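Local coordinates for melanophilin (Mus musculus, PDB 2ZET), which links melanosome-bound RAB27A to the motor protein MYO5A as a Rab effector in melanosome transport, with this chain forming its N-terminal Slp homology domain, at residues R86-S100 with H103-H115. Residues are numbered along the deposited sequence; the frame is centred on the assembly and turned at random.
Sequences RQCLECSLFVCKSCS and HPEEQGWLCDPCH. With ZN (zinc ion), chain G; ZN (zinc ion), chain H.
Cys88 and Cys91 of 86-100 share one zinc ion with Cys111 and Cys114 of 103-115, completing a Cys4 site of the FYVE-type zinc finger. Cys96 and Cys99 hold the second zinc ion with Cys71 and Cys74, the cross-brace arrangement in which alternate CxxC pairs bind the same metal. N-H groups donate to the zinc-bound sulfurs. Cys88 SG, 2.5 Å from the zinc ion, accepts from Cys111 N at 3.1 Å and from Glu90 N, which probably tempers the charge on the thiolate; Cys114 N caps the helix start by donating to Cys111 SG. Backbone bonds run from Leu89 N to Trp109 O (2.9 Å) and from Asp112 N to Cys99 O (2.6 Å), the latter tying the helix start to the second zinc site. Ser100 and Cys111 form an antiparallel non-hydrogen-bonded pair.

Among nonpolar contacts, Leu89 CD1 reaches over 106-108, 3.6 Å from Gln107 O, and meets the His103 ring edge; Val95 CG1 touches Cys111 CB. A cation-pi contact places the Arg86 guanidinium over one face of Trp109, the planes 31° apart, while Lys97 CG lies off-centre against the opposite guanidinium face. Arg86 CZ sits 3.5 Å from the six-membered ring centroid, and Arg86 CD rides above the five-membered ring.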
ATOM      1  N   ARG B  86      -8.622 -32.146   3.887  1.00 55.38           N
ATOM      2  CA  ARG B  86      -8.505 -31.362   2.639  1.00 52.52           C
ATOM      3  C   ARG B  86      -7.144 -31.510   1.993  1.00 52.19           C
ATOM      4  O   ARG B  86      -6.158 -31.708   2.679  1.00 67.70           O
ATOM      5  CB  ARG B  86      -8.721 -29.880   2.911  1.00 47.21           C
ATOM      6  CG  ARG B  86     -10.056 -29.593   3.488  1.00 57.87           C
ATOM      7  CD  ARG B  86     -10.062 -28.304   4.225  1.00 58.01           C
ATOM      8  NE  ARG B  86     -11.392 -28.030   4.738  1.00 60.56           N
ATOM      9  CZ  ARG B  86     -11.789 -26.827   5.132  1.00 76.30           C
ATOM     10  NH1 ARG B  86     -10.946 -25.803   5.069  1.00 84.33           N
ATOM     11  NH2 ARG B  86     -13.031 -26.638   5.574  1.00 83.94           N
ATOM     12  N   GLN B  87      -7.090 -31.393   0.673  1.00 48.84           N
ATOM     13  CA  GLN B  87      -5.827 -31.494  -0.054  1.00 59.60           C
ATOM     14  C   GLN B  87      -5.298 -30.111  -0.409  1.00 65.43           C
ATOM     15  O   GLN B  87      -6.062 -29.242  -0.831  1.00 73.71           O
ATOM     16  CB  GLN B  87      -6.018 -32.262  -1.353  1.00 62.62           C
ATOM     17  CG  GLN B  87      -5.578 -33.699  -1.329  1.00 71.58           C
ATOM     18  CD  GLN B  87      -4.711 -34.046  -2.526  1.00 75.28           C
ATOM     19  OE1 GLN B  87      -3.579 -33.572  -2.634  1.00 84.48           O
ATOM     20  NE2 GLN B  87      -5.240 -34.863  -3.438  1.00 74.34           N
ATOM     21  N   CYS B  88      -3.998 -29.886  -0.250  1.00 66.82           N
ATOM     22  CA  CYS B  88      -3.471 -28.581  -0.625  1.00 71.66           C
ATOM     23  C   CYS B  88      -3.376 -28.585  -2.137  1.00 75.65           C
ATOM     24  O   CYS B  88      -2.834 -29.526  -2.716  1.00 73.53           O
ATOM     25  CB  CYS B  88      -2.077 -28.329  -0.043  1.00 75.84           C
ATOM     26  SG  CYS B  88      -1.455 -26.640  -0.383  1.00 65.79           S
ATOM     27  N   LEU B  89      -3.903 -27.546  -2.778  1.00 78.23           N
ATOM     28  CA  LEU B  89      -3.844 -27.483  -4.230  1.00 81.34           C
ATOM     29  C   LEU B  89      -2.419 -27.321  -4.711  1.00 80.15           C
ATOM     30  O   LEU B  89      -2.142 -27.505  -5.894  1.00 79.94           O
ATOM     31  CB  LEU B  89      -4.696 -26.331  -4.764  1.00 82.31           C
ATOM     32  CG  LEU B  89      -6.211 -26.541  -4.662  1.00 95.27           C
ATOM     33  CD1 LEU B  89      -6.936 -25.478  -5.491  1.00 84.04           C
ATOM     34  CD2 LEU B  89      -6.576 -27.950  -5.158  1.00 93.57           C
ATOM     35  N   GLU B  90      -1.519 -27.002  -3.779  1.00 81.19           N
ATOM     36  CA  GLU B  90      -0.112 -26.774  -4.089  1.00 80.51           C
ATOM     37  C   GLU B  90       0.798 -27.978  -3.929  1.00 80.74           C
ATOM     38  O   GLU B  90       1.334 -28.489  -4.916  1.00 81.72           O
ATOM     39  CB  GLU B  90       0.428 -25.637  -3.227  1.00 86.75           C
ATOM     40  CG  GLU B  90       1.842 -25.194  -3.577  1.00 91.94           C
ATOM     41  CD  GLU B  90       1.973 -24.709  -5.016  1.00 95.35           C
ATOM     42  OE1 GLU B  90       1.063 -24.004  -5.504  1.00 97.35           O
ATOM     43  OE2 GLU B  90       2.997 -25.022  -5.658  1.00 97.52           O
ATOM     44  N   CYS B  91       0.998 -28.419  -2.688  1.00 80.05           N
ATOM     45  CA  CYS B  91       1.871 -29.560  -2.430  1.00 79.67           C
ATOM     46  C   CYS B  91       1.089 -30.871  -2.314  1.00 79.07           C
ATOM     47  O   CYS B  91       1.641 -31.914  -1.956  1.00 78.44           O
ATOM     48  CB  CYS B  91       2.681 -29.321  -1.160  1.00 75.59           C
ATOM     49  SG  CYS B  91       1.759 -29.595   0.350  1.00 86.96           S
ATOM     50  N   SER B  92      -0.200 -30.798  -2.631  1.00 80.52           N
ATOM     51  CA  SER B  92      -1.115 -31.938  -2.603  1.00 78.38           C
ATOM     52  C   SER B  92      -1.058 -32.919  -1.426  1.00 72.11           C
ATOM     53  O   SER B  92      -1.263 -34.115  -1.615  1.00 70.08           O
ATOM     54  CB  SER B  92      -1.022 -32.716  -3.924  1.00 80.93           C
ATOM     55  OG  SER B  92       0.307 -33.093  -4.221  1.00 78.00           O
ATOM     56  N   LEU B  93      -0.781 -32.419  -0.223  1.00 70.86           N
ATOM     57  CA  LEU B  93      -0.781 -33.264   0.974  1.00 69.32           C
ATOM     58  C   LEU B  93      -2.095 -32.929   1.666  1.00 67.89           C
ATOM     59  O   LEU B  93      -2.737 -31.938   1.323  1.00 71.35           O
ATOM     60  CB  LEU B  93       0.381 -32.933   1.911  1.00 61.34           C
ATOM     61  CG  LEU B  93       1.794 -33.321   1.463  1.00 68.31           C
ATOM     62  CD1 LEU B  93       2.753 -33.224   2.650  1.00 60.48           C
ATOM     63  CD2 LEU B  93       1.790 -34.736   0.911  1.00 71.06           C
ATOM     64  N   PHE B  94      -2.509 -33.732   2.634  1.00 60.54           N
ATOM     65  CA  PHE B  94      -3.762 -33.436   3.304  1.00 59.20           C
ATOM     66  C   PHE B  94      -3.541 -32.799   4.647  1.00 53.70           C
ATOM     67  O   PHE B  94      -2.544 -33.056   5.308  1.00 59.51           O
ATOM     68  CB  PHE B  94      -4.601 -34.698   3.484  1.00 66.26           C
ATOM     69  CG  PHE B  94      -4.919 -35.400   2.204  1.00 73.48           C
ATOM     70  CD1 PHE B  94      -3.919 -36.062   1.491  1.00 79.83           C
ATOM     71  CD2 PHE B  94      -6.217 -35.408   1.711  1.00 78.19           C
ATOM     72  CE1 PHE B  94      -4.207 -36.730   0.305  1.00 79.23           C
ATOM     73  CE2 PHE B  94      -6.519 -36.072   0.522  1.00 85.50           C
ATOM     74  CZ  PHE B  94      -5.509 -36.734  -0.182  1.00 87.29           C
ATOM     75  N   VAL B  95      -4.492 -31.969   5.046  1.00 47.45           N
ATOM     76  CA  VAL B  95      -4.435 -31.276   6.317  1.00 55.95           C
ATOM     77  C   VAL B  95      -5.858 -31.018   6.793  1.00 58.66           C
ATOM     78  O   VAL B  95      -6.799 -31.042   5.995  1.00 61.31           O
ATOM     79  CB  VAL B  95      -3.713 -29.934   6.177  1.00 57.38           C
ATOM     80  CG1 VAL B  95      -2.340 -30.148   5.602  1.00 52.86           C
ATOM     81  CG2 VAL B  95      -4.505 -29.024   5.278  1.00 54.75           C
ATOM     82  N   CYS B  96      -6.017 -30.760   8.089  1.00 54.75           N
ATOM     83  CA  CYS B  96      -7.339 -30.508   8.636  1.00 53.30           C
ATOM     84  C   CYS B  96      -7.805 -29.111   8.271  1.00 55.77           C
ATOM     85  O   CYS B  96      -7.028 -28.297   7.776  1.00 49.95           O
ATOM     86  CB  CYS B  96      -7.350 -30.694  10.166  1.00 52.21           C
ATOM     87  SG  CYS B  96      -6.584 -29.406  11.209  1.00 55.90           S
ATOM     88  N   LYS B  97      -9.084 -28.847   8.507  1.00 59.13           N
ATOM     89  CA  LYS B  97      -9.665 -27.544   8.219  1.00 63.47           C
ATOM     90  C   LYS B  97      -8.868 -26.437   8.909  1.00 65.42           C
ATOM     91  O   LYS B  97      -8.517 -25.425   8.299  1.00 71.97           O
ATOM     92  CB  LYS B  97     -11.124 -27.502   8.701  1.00 65.90           C
ATOM     93  CG  LYS B  97     -11.845 -26.158   8.482  1.00 73.57           C
ATOM     94  CD  LYS B  97     -13.259 -26.142   9.079  1.00 69.04           C
ATOM     95  CE  LYS B  97     -13.858 -24.736   9.052  1.00 72.42           C
ATOM     96  NZ  LYS B  97     -15.219 -24.683   9.663  1.00 77.54           N
ATOM     97  N   SER B  98      -8.574 -26.645  10.183  1.00 65.59           N
ATOM     98  CA  SER B  98      -7.846 -25.661  10.972  1.00 63.78           C
ATOM     99  C   SER B  98      -6.473 -25.295  10.424  1.00 58.15           C
ATOM    100  O   SER B  98      -5.988 -24.196  10.658  1.00 65.63           O
ATOM    101  CB  SER B  98      -7.700 -26.172  12.403  1.00 68.22           C
ATOM    102  OG  SER B  98      -8.875 -26.860  12.811  1.00 80.13           O
ATOM    103  N   CYS B  99      -5.852 -26.212   9.696  1.00 54.85           N
ATOM    104  CA  CYS B  99      -4.523 -25.976   9.146  1.00 56.68           C
ATOM    105  C   CYS B  99      -4.556 -25.663   7.659  1.00 54.92           C
ATOM    106  O   CYS B  99      -3.520 -25.578   6.999  1.00 54.59           O
ATOM    107  CB  CYS B  99      -3.636 -27.200   9.394  1.00 59.97           C
ATOM    108  SG  CYS B  99      -3.485 -27.680  11.129  1.00 64.41           S
ATOM    109  N   SER B 100      -5.758 -25.487   7.134  1.00 59.10           N
ATOM    110  CA  SER B 100      -5.935 -25.199   5.720  1.00 58.31           C
ATOM    111  C   SER B 100      -6.460 -23.794   5.508  1.00 60.32           C
ATOM    112  O   SER B 100      -6.948 -23.162   6.439  1.00 57.48           O
ATOM    113  CB  SER B 100      -6.909 -26.204   5.112  1.00 61.62           C
ATOM    114  OG  SER B 100      -8.105 -26.274   5.869  1.00 59.85           O
ATOM    115  N   HIS B 103      -7.449 -20.558  -0.999  1.00 86.01           N
ATOM    116  CA  HIS B 103      -6.650 -19.566  -1.702  1.00 95.41           C
ATOM    117  C   HIS B 103      -7.340 -18.722  -2.755  1.00 97.51           C
ATOM    118  O   HIS B 103      -8.334 -19.124  -3.342  1.00 90.80           O
ATOM    119  CB  HIS B 103      -5.364 -20.191  -2.256  1.00100.13           C
ATOM    120  CG  HIS B 103      -5.430 -20.607  -3.691  1.00 95.77           C
ATOM    121  ND1 HIS B 103      -5.805 -21.874  -4.079  1.00 85.60           N
ATOM    122  CD2 HIS B 103      -5.067 -19.959  -4.822  1.00 92.00           C
ATOM    123  CE1 HIS B 103      -5.663 -21.992  -5.385  1.00 90.24           C
ATOM    124  NE2 HIS B 103      -5.214 -20.843  -5.861  1.00 96.59           N
ATOM    125  N   PRO B 104      -6.805 -17.518  -2.986  1.00105.53           N
ATOM    126  CA  PRO B 104      -7.196 -16.447  -3.903  1.00109.90           C
ATOM    127  C   PRO B 104      -7.944 -16.752  -5.188  1.00108.71           C
ATOM    128  O   PRO B 104      -9.007 -16.183  -5.428  1.00110.13           O
ATOM    129  CB  PRO B 104      -5.873 -15.752  -4.180  1.00116.88           C
ATOM    130  CG  PRO B 104      -5.239 -15.786  -2.851  1.00117.14           C
ATOM    131  CD  PRO B 104      -5.495 -17.203  -2.386  1.00106.98           C
ATOM    132  N   GLU B 105      -7.404 -17.630  -6.024  1.00105.68           N
ATOM    133  CA  GLU B 105      -8.064 -17.899  -7.294  1.00110.07           C
ATOM    134  C   GLU B 105      -8.039 -19.343  -7.776  1.00108.57           C
ATOM    135  O   GLU B 105      -7.175 -19.717  -8.565  1.00113.70           O
ATOM    136  CB  GLU B 105      -7.457 -16.979  -8.357  1.00117.16           C
ATOM    137  CG  GLU B 105      -7.629 -15.486  -8.039  1.00128.89           C
ATOM    138  CD  GLU B 105      -6.395 -14.642  -8.347  1.00134.33           C
ATOM    139  OE1 GLU B 105      -5.981 -14.575  -9.529  1.00141.12           O
ATOM    140  OE2 GLU B 105      -5.840 -14.040  -7.399  1.00127.83           O
ATOM    141  N   GLU B 106      -9.006 -20.133  -7.308  1.00104.49           N
ATOM    142  CA  GLU B 106      -9.156 -21.548  -7.668  1.00103.66           C
ATOM    143  C   GLU B 106     -10.026 -22.295  -6.672  1.00102.89           C
ATOM    144  O   GLU B 106      -9.842 -22.170  -5.467  1.00 96.62           O
ATOM    145  CB  GLU B 106      -7.803 -22.250  -7.737  1.00101.22           C
ATOM    146  CG  GLU B 106      -7.211 -22.300  -9.126  1.00112.79           C
ATOM    147  CD  GLU B 106      -5.824 -22.888  -9.132  1.00115.68           C
ATOM    148  OE1 GLU B 106      -5.674 -24.053  -8.707  1.00116.38           O
ATOM    149  OE2 GLU B 106      -4.887 -22.187  -9.562  1.00121.35           O
ATOM    150  N   GLN B 107     -10.976 -23.073  -7.180  1.00106.74           N
ATOM    151  CA  GLN B 107     -11.861 -23.850  -6.320  1.00105.53           C
ATOM    152  C   GLN B 107     -10.972 -24.806  -5.524  1.00104.64           C
ATOM    153  O   GLN B 107     -10.431 -25.754  -6.085  1.00109.99           O
ATOM    154  CB  GLN B 107     -12.865 -24.647  -7.174  1.00106.18           C
ATOM    155  CG  GLN B 107     -13.922 -23.798  -7.917  1.00109.66           C
ATOM    156  CD  GLN B 107     -14.678 -24.564  -9.019  1.00112.38           C
ATOM    157  OE1 GLN B 107     -15.240 -25.635  -8.786  1.00112.57           O
ATOM    158  NE2 GLN B 107     -14.696 -23.999 -10.221  1.00110.09           N
ATOM    159  N   GLY B 108     -10.797 -24.551  -4.228  1.00 96.71           N
ATOM    160  CA  GLY B 108      -9.957 -25.428  -3.427  1.00 90.49           C
ATOM    161  C   GLY B 108      -9.394 -24.849  -2.137  1.00 85.22           C
ATOM    162  O   GLY B 108     -10.020 -23.990  -1.513  1.00 80.41           O
ATOM    163  N   TRP B 109      -8.223 -25.339  -1.725  1.00 78.48           N
ATOM    164  CA  TRP B 109      -7.573 -24.867  -0.503  1.00 72.89           C
ATOM    165  C   TRP B 109      -6.040 -24.921  -0.568  1.00 72.55           C
ATOM    166  O   TRP B 109      -5.458 -25.390  -1.553  1.00 67.30           O
ATOM    167  CB  TRP B 109      -8.031 -25.693   0.700  1.00 65.50           C
ATOM    168  CG  TRP B 109      -9.493 -25.963   0.751  1.00 67.89           C
ATOM    169  CD1 TRP B 109     -10.180 -26.906   0.036  1.00 71.07           C
ATOM    170  CD2 TRP B 109     -10.458 -25.303   1.572  1.00 65.12           C
ATOM    171  NE1 TRP B 109     -11.514 -26.877   0.366  1.00 61.40           N
ATOM    172  CE2 TRP B 109     -11.714 -25.903   1.306  1.00 67.85           C
ATOM    173  CE3 TRP B 109     -10.389 -24.264   2.509  1.00 69.39           C
ATOM    174  CZ2 TRP B 109     -12.889 -25.495   1.944  1.00 72.21           C
ATOM    175  CZ3 TRP B 109     -11.559 -23.853   3.147  1.00 77.37           C
ATOM    176  CH2 TRP B 109     -12.793 -24.471   2.860  1.00 81.87           C
ATOM    177  N   LEU B 110      -5.407 -24.435   0.502  1.00 71.37           N
ATOM    178  CA  LEU B 110      -3.947 -24.417   0.664  1.00 64.21           C
ATOM    179  C   LEU B 110      -3.600 -24.775   2.103  1.00 59.74           C
ATOM    180  O   LEU B 110      -4.339 -24.422   3.019  1.00 62.49           O
ATOM    181  CB  LEU B 110      -3.376 -23.031   0.369  1.00 57.26           C
ATOM    182  CG  LEU B 110      -3.325 -22.520  -1.068  1.00 46.63           C
ATOM    183  CD1 LEU B 110      -2.660 -21.153  -1.072  1.00 39.83           C
ATOM    184  CD2 LEU B 110      -2.561 -23.496  -1.945  1.00 40.27           C
ATOM    185  N   CYS B 111      -2.482 -25.466   2.306  1.00 52.12           N
ATOM    186  CA  CYS B 111      -2.068 -25.840   3.662  1.00 56.32           C
ATOM    187  C   CYS B 111      -1.416 -24.643   4.346  1.00 60.38           C
ATOM    188  O   CYS B 111      -0.717 -23.869   3.691  1.00 64.59           O
ATOM    189  CB  CYS B 111      -1.101 -27.029   3.625  1.00 43.86           C
ATOM    190  SG  CYS B 111       0.422 -26.802   2.704  1.00 42.91           S
ATOM    191  N   ASP B 112      -1.643 -24.482   5.651  1.00 62.43           N
ATOM    192  CA  ASP B 112      -1.079 -23.339   6.379  1.00 70.93           C
ATOM    193  C   ASP B 112       0.355 -22.966   6.011  1.00 65.60           C
ATOM    194  O   ASP B 112       0.742 -21.805   6.102  1.00 66.96           O
ATOM    195  CB  ASP B 112      -1.215 -23.527   7.894  1.00 80.47           C
ATOM    196  CG  ASP B 112      -2.381 -22.716   8.467  1.00 93.30           C
ATOM    197  OD1 ASP B 112      -2.412 -21.494   8.208  1.00101.05           O
ATOM    198  OD2 ASP B 112      -3.265 -23.277   9.162  1.00 97.10           O
ATOM    199  N   PRO B 113       1.175 -23.947   5.626  1.00 62.63           N
ATOM    200  CA  PRO B 113       2.535 -23.570   5.256  1.00 55.91           C
ATOM    201  C   PRO B 113       2.512 -22.931   3.871  1.00 54.04           C
ATOM    202  O   PRO B 113       2.969 -21.809   3.695  1.00 48.65           O
ATOM    203  CB  PRO B 113       3.269 -24.899   5.264  1.00 50.98           C
ATOM    204  CG  PRO B 113       2.598 -25.615   6.357  1.00 66.56           C
ATOM    205  CD  PRO B 113       1.144 -25.352   6.061  1.00 60.17           C
ATOM    206  N   CYS B 114       1.961 -23.647   2.894  1.00 60.17           N
ATOM    207  CA  CYS B 114       1.879 -23.142   1.524  1.00 63.29           C
ATOM    208  C   CYS B 114       1.242 -21.756   1.461  1.00 66.17           C
ATOM    209  O   CYS B 114       1.567 -20.960   0.576  1.00 63.53           O
ATOM    210  CB  CYS B 114       1.095 -24.114   0.635  1.00 62.59           C
ATOM    211  SG  CYS B 114       2.005 -25.615   0.106  1.00 67.42           S
ATOM    212  N   HIS B 115       0.337 -21.473   2.399  1.00 61.87           N
ATOM    213  CA  HIS B 115      -0.323 -20.177   2.463  1.00 58.46           C
ATOM    214  C   HIS B 115       0.682 -19.103   2.848  1.00 57.04           C
ATOM    215  O   HIS B 115       0.776 -18.080   2.188  1.00 61.16           O
ATOM    216  CB  HIS B 115      -1.465 -20.203   3.476  1.00 61.24           C
ATOM    217  CG  HIS B 115      -2.088 -18.862   3.727  1.00 65.76           C
ATOM    218  ND1 HIS B 115      -1.864 -18.139   4.880  1.00 66.44           N
ATOM    219  CD2 HIS B 115      -2.940 -18.121   2.978  1.00 57.09           C
ATOM    220  CE1 HIS B 115      -2.553 -17.013   4.833  1.00 63.32           C
ATOM    221  NE2 HIS B 115      -3.214 -16.978   3.689  1.00 67.90           N
TER
HETATM  222 ZN    ZN G 301       0.714 -27.597   0.463  1.00 64.24          ZN
HETATM  223 ZN    ZN H 302      -4.127 -30.048  11.256  1.00 61.16          ZN